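PDB 5JOS: cyclohexadienyl dehydratase from Synthetic construct, which probably catalyses the decarboxylating dehydration of prephenate and arogenate on the route to phenylalanine, using a periplasmic-binding-protein scaffold. Local coordinates for residues 31-34 with 35-38; 68-71 with 72-75; 178-181 with 182-186; 38-41 with 42-46. One frame throughout, in Å; residues are numbered along the deposited sequence.

Contact 1: 31-34 with 35-38; sequences GDYK and PFSY
With chi1 at 59°, Tyr38 holds CG between its backbone N and carbonyl carbon, and Lys34, whose CG sits beside its own backbone N (chi1 -53°), meets the face of that ring. The two side chains cross at about a right angle, and Lys34 CG makes a CH-pi contact 3.6 Å from the Tyr38 centroid. Further out the lysine chain bends, bringing NZ within 3.7 Å of Tyr38 CD2. Were Tyr38 replaced by an alanine, the Lys34 chain would probably lose the ring face it lies against and be free to turn. Tyr33 and Phe36 run side by side, their rings oblique at 48°, with Phe36 CD2 over one face of the tyrosine and 3.6 Å from Tyr33 CE2; the phenol OH goes on to Lys209. In the backbone, Tyr33 O accepts from both Phe36 N (2.8 Å) and Ser37 N (2.9 Å), while Tyr33 N donates to Ser37 O. Ser37 OG takes a bond from Gly31 N at 2.9 Å and also pairs with Thr29. A cis peptide before Pro35 forms part of the turn. The result is a tight reversal with a single antiparallel bridge, Tyr33 with Ser37, and a classic beta bulge on each arm (Asp32-Tyr33 and Phe36-Ser37).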
# COMPACT_ATOMS: atom_id res chain seq x y z
N GLY A 31 2.43 -11.15 9.24
CA GLY A 31 3.85 -11.59 9.22
C GLY A 31 4.24 -12.41 7.99
O GLY A 31 5.28 -13.04 7.98
N ASP A 32 3.42 -12.38 6.95
CA ASP A 32 3.69 -13.13 5.72
C ASP A 32 3.59 -12.30 4.46
O ASP A 32 3.40 -12.83 3.36
CB ASP A 32 2.74 -14.33 5.65
CG ASP A 32 1.28 -13.93 5.50
OD1 ASP A 32 0.98 -12.76 5.28
OD2 ASP A 32 0.41 -14.82 5.56
N TYR A 33 3.78 -11.00 4.63
CA TYR A 33 3.56 -10.06 3.57
C TYR A 33 4.58 -8.93 3.48
O TYR A 33 4.33 -7.80 3.95
CB TYR A 33 2.14 -9.48 3.74
CG TYR A 33 1.68 -8.54 2.64
CD1 TYR A 33 2.25 -8.52 1.36
CD2 TYR A 33 0.60 -7.68 2.87
CE1 TYR A 33 1.73 -7.68 0.36
CE2 TYR A 33 0.13 -6.85 1.91
CZ TYR A 33 0.66 -6.84 0.66
OH TYR A 33 0.08 -5.95 -0.23
N LYS A 34 5.67 -9.14 2.73
CA LYS A 34 6.63 -8.08 2.48
C LYS A 34 6.03 -7.17 1.48
O LYS A 34 5.39 -7.65 0.58
CB LYS A 34 7.89 -8.57 1.88
CG LYS A 34 8.60 -9.68 2.58
CD LYS A 34 9.45 -10.46 1.56
CE LYS A 34 10.86 -10.68 2.04
NZ LYS A 34 10.86 -11.62 3.17
N PRO A 35 6.29 -5.86 1.61
CA PRO A 35 7.23 -5.30 2.60
C PRO A 35 6.50 -4.74 3.86
O PRO A 35 7.05 -3.86 4.54
CB PRO A 35 7.82 -4.10 1.81
CG PRO A 35 6.56 -3.60 1.10
CD PRO A 35 5.91 -4.87 0.63
N PHE A 36 5.25 -5.14 4.10
CA PHE A 36 4.45 -4.52 5.15
C PHE A 36 4.58 -5.15 6.53
O PHE A 36 4.50 -4.44 7.54
CB PHE A 36 2.97 -4.54 4.73
CG PHE A 36 2.69 -3.73 3.50
CD1 PHE A 36 2.54 -2.37 3.58
CD2 PHE A 36 2.59 -4.31 2.32
CE1 PHE A 36 2.33 -1.64 2.47
CE2 PHE A 36 2.34 -3.56 1.21
CZ PHE A 36 2.21 -2.27 1.28
N SER A 37 4.68 -6.46 6.54
CA SER A 37 4.64 -7.29 7.72
C SER A 37 5.23 -8.63 7.49
O SER A 37 4.60 -9.49 6.88
CB SER A 37 3.20 -7.49 8.15
OG SER A 37 3.11 -8.33 9.31
N TYR A 38 6.40 -8.86 8.04
CA TYR A 38 7.08 -10.09 7.85
C TYR A 38 8.04 -10.33 8.95
O TYR A 38 7.91 -9.70 10.00
CB TYR A 38 7.74 -10.16 6.48
CG TYR A 38 8.77 -9.10 6.12
CD1 TYR A 38 8.39 -7.80 5.70
CD2 TYR A 38 10.13 -9.44 6.07
CE1 TYR A 38 9.35 -6.86 5.27
CE2 TYR A 38 11.08 -8.49 5.68
CZ TYR A 38 10.70 -7.21 5.27
OH TYR A 38 11.71 -6.36 4.89

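Contact 2: 68-71 with 72-75; sequences PTTW and PTLM
Thr70 and Thr73 point their side chains obliquely across one another, and their hydroxyls meet in a hydrogen bond of 2.8 Å between Thr70 OG1 and Thr73 OG1. Both oxygens sit between their own backbone N and carbonyl carbon (chi1 70° and 56°), which brings the two together. The Pro72 ring lies at about a right angle to Thr70, its CD 3.2 Å from Thr70 OG1. Leu74 divides its two methyl groups: CD1 reaches Thr69 CG2 at 3.8 Å, whereas CD2 approaches the six-membered part of the indole, 4.0 Å from Trp71 CZ3. Trp71 and Leu74 lie side by side and point the same way. The backbone closes the turn through Thr73 N to Thr70 O at 3.0 Å. A water spans the next step, giving a hydrogen to Trp71 O (2.8 Å) and accepting one from Met75 N (2.9 Å). Thr73 stands at the N-cap position of helix 74-79, although its side chain makes no capping bond; instead Thr69 OG1 and Thr73 OG1 both bond to Asp77 OD2, one turn further along that helix. The bend thus leads from strand 63-68 into helix 74-79, with Trp71 against Arg96 of helix 94-97 and Leu74 against Met212 of strand 205-213.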
# COMPACT_ATOMS: atom_id res chain seq x y z
N PRO A 68 -0.55 -12.31 16.20
CA PRO A 68 -0.53 -13.09 14.98
C PRO A 68 -1.98 -13.32 14.49
O PRO A 68 -2.85 -13.60 15.29
CB PRO A 68 0.09 -14.42 15.38
CG PRO A 68 0.75 -14.21 16.72
CD PRO A 68 0.19 -12.95 17.31
N THR A 69 -2.24 -13.07 13.21
CA THR A 69 -3.47 -13.49 12.59
C THR A 69 -3.07 -14.01 11.19
O THR A 69 -1.87 -13.93 10.80
CB THR A 69 -4.52 -12.34 12.58
OG1 THR A 69 -5.82 -12.79 12.17
CG2 THR A 69 -4.12 -11.30 11.67
N THR A 70 -4.04 -14.52 10.44
CA THR A 70 -3.78 -15.07 9.12
C THR A 70 -4.87 -14.54 8.18
O THR A 70 -5.95 -14.09 8.64
CB THR A 70 -3.92 -16.61 9.10
OG1 THR A 70 -5.29 -16.92 9.26
CG2 THR A 70 -3.11 -17.32 10.26
N TRP A 71 -4.65 -14.65 6.88
CA TRP A 71 -5.63 -14.08 5.97
C TRP A 71 -7.01 -14.74 6.10
O TRP A 71 -7.98 -14.02 6.05
CB TRP A 71 -5.11 -14.03 4.51
CG TRP A 71 -3.89 -13.13 4.43
CD1 TRP A 71 -2.57 -13.53 4.50
CD2 TRP A 71 -3.87 -11.73 4.44
NE1 TRP A 71 -1.77 -12.45 4.50
CE2 TRP A 71 -2.53 -11.33 4.48
CE3 TRP A 71 -4.87 -10.75 4.39
CZ2 TRP A 71 -2.16 -10.02 4.50
CZ3 TRP A 71 -4.49 -9.47 4.46
CH2 TRP A 71 -3.14 -9.10 4.48
N PRO A 72 -7.08 -16.05 6.32
CA PRO A 72 -8.30 -16.78 6.51
C PRO A 72 -9.01 -16.44 7.81
O PRO A 72 -10.17 -16.61 7.88
CB PRO A 72 -7.83 -18.26 6.61
CG PRO A 72 -6.62 -18.27 5.75
CD PRO A 72 -5.95 -17.00 6.17
N THR A 73 -8.35 -15.95 8.82
CA THR A 73 -9.05 -15.63 10.07
C THR A 73 -9.02 -14.16 10.40
O THR A 73 -9.40 -13.75 11.49
CB THR A 73 -8.36 -16.35 11.23
OG1 THR A 73 -7.00 -15.96 11.23
CG2 THR A 73 -8.48 -17.87 11.07
N LEU A 74 -8.56 -13.34 9.48
CA LEU A 74 -8.38 -11.93 9.78
C LEU A 74 -9.69 -11.29 10.23
O LEU A 74 -9.73 -10.48 11.18
CB LEU A 74 -7.97 -11.23 8.53
CG LEU A 74 -7.73 -9.73 8.55
CD1 LEU A 74 -6.53 -9.42 9.47
CD2 LEU A 74 -7.46 -9.18 7.15
N MET A 75 -10.76 -11.59 9.50
CA MET A 75 -12.00 -10.88 9.72
C MET A 75 -12.63 -11.42 10.98
O MET A 75 -13.15 -10.62 11.74
CB MET A 75 -12.97 -11.00 8.51
CG MET A 75 -12.46 -10.41 7.17
SD MET A 75 -11.74 -8.73 7.51
CE MET A 75 -13.21 -8.03 8.40
O HOH W 1 -10.44 -13.21 7.11

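Contact 3: 178-181 with 182-186; sequences MITD and TVEAL
Thr180 turns both branches of its side chain to the first turn of the helix that follows it. Its CG2 lies over the backbone and methyl of Ala185, 3.7 Å from Ala185 N and 4.0 Å from Ala185 CB. The hydroxyl comes up to the carboxylate of Glu184, Thr180 OG1 to Glu184 OE2 being 3.2 Å. It gets there because OG1 stands opposite the residue's own N (chi1 -173°), while the glutamate chain, extended beyond CG, passes it at a slant. With a valine here the Glu184 carboxylate would probably lose the hydroxyl beside it and face a methyl group.

Next to this pair, Asp181 O receives Ala185 N in a nearly straight bond of 3.1 Å, the first i to i+4 link of the helix, and Leu186 N to Thr182 O continues the ladder at 2.9 Å. A water accepts from Asp181 N and donates to Glu184 OE1, each at 3.2 Å, so the carboxylate is tied back to the end of the strand. Asp181 occupies the N-cap position without capping through its side chain; instead OD1 forms a salt bridge with Lys111. Thr182 OG1 is held by Thr112 OG1 and Gly110 N.

Strand 177-181 lies between the parallel strand 135-138 and the antiparallel strand 111-116 of a five-stranded mixed sheet, and its direct passage into helix 182-190 is a strand-to-helix junction of the alpha/beta lobe of a periplasmic binding protein.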
# COMPACT_ATOMS: atom_id res chain seq x y z
N MET A 178 6.57 0.16 -19.26
CA MET A 178 5.87 -1.09 -19.05
C MET A 178 4.74 -0.80 -18.08
O MET A 178 4.98 -0.15 -17.09
CB MET A 178 6.81 -2.15 -18.46
CG MET A 178 6.06 -3.43 -18.10
SD MET A 178 7.27 -4.49 -17.31
CE MET A 178 6.17 -5.82 -16.83
N ILE A 179 3.51 -1.21 -18.43
CA ILE A 179 2.36 -1.13 -17.55
C ILE A 179 2.19 -2.42 -16.86
O ILE A 179 2.09 -3.45 -17.52
CB ILE A 179 1.03 -0.87 -18.30
CG1 ILE A 179 1.17 0.39 -19.10
CG2 ILE A 179 -0.14 -0.78 -17.36
CD1 ILE A 179 1.42 1.66 -18.31
N THR A 180 2.18 -2.36 -15.50
CA THR A 180 2.06 -3.56 -14.71
C THR A 180 1.47 -3.20 -13.35
O THR A 180 1.43 -2.03 -13.00
CB THR A 180 3.44 -4.21 -14.59
OG1 THR A 180 3.34 -5.47 -13.95
CG2 THR A 180 4.35 -3.38 -13.84
N ASP A 181 1.05 -4.20 -12.57
CA ASP A 181 0.66 -3.95 -11.17
C ASP A 181 1.73 -3.26 -10.37
O ASP A 181 2.91 -3.52 -10.55
CB ASP A 181 0.29 -5.22 -10.42
CG ASP A 181 -0.98 -5.86 -10.94
OD1 ASP A 181 -1.86 -5.19 -11.45
OD2 ASP A 181 -1.10 -7.05 -10.82
N THR A 182 1.28 -2.45 -9.41
CA THR A 182 2.15 -1.66 -8.59
C THR A 182 3.26 -2.53 -7.94
O THR A 182 4.47 -2.18 -7.99
CB THR A 182 1.40 -0.90 -7.54
OG1 THR A 182 0.49 -0.05 -8.22
CG2 THR A 182 2.35 -0.10 -6.67
N VAL A 183 2.86 -3.66 -7.37
CA VAL A 183 3.80 -4.47 -6.67
C VAL A 183 4.93 -4.92 -7.55
O VAL A 183 6.07 -4.87 -7.16
CB VAL A 183 3.14 -5.66 -5.95
CG1 VAL A 183 2.64 -6.72 -6.90
CG2 VAL A 183 4.17 -6.21 -4.97
N GLU A 184 4.64 -5.30 -8.77
CA GLU A 184 5.66 -5.68 -9.69
C GLU A 184 6.54 -4.55 -10.14
O GLU A 184 7.74 -4.75 -10.27
CB GLU A 184 5.05 -6.26 -10.97
CG GLU A 184 4.37 -7.54 -10.65
CD GLU A 184 3.81 -8.18 -11.88
OE1 GLU A 184 2.70 -8.66 -11.69
OE2 GLU A 184 4.47 -8.24 -12.96
N ALA A 185 5.96 -3.43 -10.48
CA ALA A 185 6.77 -2.26 -10.82
C ALA A 185 7.76 -1.95 -9.76
O ALA A 185 8.92 -1.68 -10.07
CB ALA A 185 5.95 -1.00 -11.07
N LEU A 186 7.30 -1.95 -8.51
CA LEU A 186 8.15 -1.56 -7.44
C LEU A 186 9.32 -2.55 -7.27
O LEU A 186 10.43 -2.17 -6.88
CB LEU A 186 7.41 -1.48 -6.12
CG LEU A 186 6.36 -0.36 -6.05
CD1 LEU A 186 5.62 -0.51 -4.72
CD2 LEU A 186 7.00 0.99 -6.09
O HOH W 2 0.79 -7.12 -13.73

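Contact 4: 38-41 with 42-46; sequences YRDP and DGQYT
Tyr38 and Thr46 pair at the open end of a short beta hairpin, strands 38-39 and 45-46, whose loop is a type I turn from Asp40 to Gly43. Here the packing is close: Tyr38 N bonds to Thr46 O at 2.8 Å, Thr46 N returns to Tyr38 O, and Thr46 CG2 lies over the Tyr38 ring, 3.8 Å from its centroid and on the face opposite Lys34. Both residues also touch Trp244 of helix 236-245. One pair further on, the Arg39 guanidinium lies flat on the Tyr45 ring, centres 3.9 Å apart and planes at 14°, a stacked cation-pi pair. A bend at chi2 (-52°) lays the arginine chain alongside the tyrosine, both pointing the same way; the ring also meets Phe66.

At the turn the side chains of Pro41, Asp42 and Gln44 are exposed and pack little, Gln44 meeting Asp40 chiefly through CB. The backbone stays firmly bonded: Asp40 O takes Gly43 N at 2.7 Å, Gly43 has the positive phi of a G1 bulge, and Asp40 N bonds to Gln44 O. Asp42 N closes an Asx turn on Asp40 OD1 at 2.9 Å, and Gln44 N reaches the same oxygen at 3.1 Å from the opposite face of the carboxylate.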
# COMPACT_ATOMS: atom_id res chain seq x y z
N TYR A 38 6.40 -8.86 8.04
CA TYR A 38 7.08 -10.09 7.85
C TYR A 38 8.04 -10.33 8.95
O TYR A 38 7.91 -9.70 10.00
CB TYR A 38 7.74 -10.16 6.48
CG TYR A 38 8.77 -9.10 6.12
CD1 TYR A 38 8.39 -7.80 5.70
CD2 TYR A 38 10.13 -9.44 6.07
CE1 TYR A 38 9.35 -6.86 5.27
CE2 TYR A 38 11.08 -8.49 5.68
CZ TYR A 38 10.70 -7.21 5.27
OH TYR A 38 11.71 -6.36 4.89
N ARG A 39 8.96 -11.28 8.76
CA ARG A 39 9.91 -11.65 9.86
C ARG A 39 11.36 -11.31 9.43
O ARG A 39 11.74 -11.64 8.30
CB ARG A 39 9.86 -13.14 10.28
CG ARG A 39 8.53 -13.76 10.61
CD ARG A 39 7.83 -12.90 11.62
NE ARG A 39 6.74 -13.62 12.30
CZ ARG A 39 6.58 -13.73 13.63
NH1 ARG A 39 7.44 -13.17 14.50
NH2 ARG A 39 5.55 -14.42 14.12
N ASP A 40 12.14 -10.65 10.31
CA ASP A 40 13.59 -10.47 10.11
C ASP A 40 14.34 -11.81 10.42
O ASP A 40 13.69 -12.76 10.89
CB ASP A 40 14.14 -9.29 10.95
CG ASP A 40 14.11 -9.54 12.50
OD1 ASP A 40 14.08 -10.72 12.98
OD2 ASP A 40 14.12 -8.50 13.23
N PRO A 41 15.69 -11.87 10.16
CA PRO A 41 16.50 -13.09 10.37
C PRO A 41 16.36 -13.79 11.73
O PRO A 41 16.78 -14.96 11.85
CB PRO A 41 17.95 -12.60 10.16
CG PRO A 41 17.81 -11.53 9.14
CD PRO A 41 16.50 -10.84 9.46
N ASP A 42 15.78 -13.11 12.73
CA ASP A 42 15.53 -13.68 14.07
C ASP A 42 14.06 -14.11 14.32
O ASP A 42 13.79 -14.79 15.34
CB ASP A 42 16.00 -12.67 15.12
CG ASP A 42 17.43 -12.19 14.86
OD1 ASP A 42 18.36 -13.03 14.97
OD2 ASP A 42 17.62 -11.01 14.50
N GLY A 43 13.16 -13.77 13.38
CA GLY A 43 11.75 -14.10 13.49
C GLY A 43 11.03 -13.08 14.36
O GLY A 43 10.00 -13.38 14.95
N GLN A 44 11.59 -11.87 14.47
CA GLN A 44 10.83 -10.73 15.01
C GLN A 44 10.08 -10.05 13.85
O GLN A 44 10.54 -10.08 12.71
CB GLN A 44 11.80 -9.67 15.51
CG GLN A 44 12.67 -10.07 16.68
CD GLN A 44 11.85 -10.74 17.76
OE1 GLN A 44 12.00 -11.94 17.99
NE2 GLN A 44 10.95 -9.98 18.39
N TYR A 45 9.06 -9.27 14.18
CA TYR A 45 8.28 -8.59 13.18
C TYR A 45 9.02 -7.42 12.58
O TYR A 45 9.66 -6.65 13.27
CB TYR A 45 6.97 -8.07 13.74
CG TYR A 45 5.97 -9.14 13.96
CD1 TYR A 45 5.30 -9.71 12.89
CD2 TYR A 45 5.71 -9.64 15.24
CE1 TYR A 45 4.38 -10.74 13.07
CE2 TYR A 45 4.74 -10.63 15.43
CZ TYR A 45 4.08 -11.17 14.33
OH TYR A 45 3.11 -12.16 14.52
N THR A 46 8.94 -7.31 11.27
CA THR A 46 9.57 -6.22 10.56
C THR A 46 8.68 -5.81 9.38
O THR A 46 7.87 -6.61 8.89
CB THR A 46 11.01 -6.59 10.17
OG1 THR A 46 11.63 -5.48 9.56
CG2 THR A 46 11.12 -7.74 9.16

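In the fold
Contacts 1, 2 and 4 form one connected patch, whereas contact 3 lies apart from it. Contact 1 runs directly into contact 4 through the shared Tyr38, their centres 9 Å apart, and Gly31 CA packs on Tyr45 CE1 at 4.0 Å. Contact 2, 13 Å from contact 1 by centres, is joined to it by a probable hydrogen bond from Trp71 NE1 to Asp32 OD1 of 2.9 Å; Pro68 CA also meets Tyr45 OH of contact 4. Contact 3 comes no nearer to contact 1 than about 6 Å between nearest atoms. In contact 3 the Asp181 side chain is about 4 Å from a bound citrate, probably from crystallisation, and that of Ala185 about 10 Å from the sodium ion.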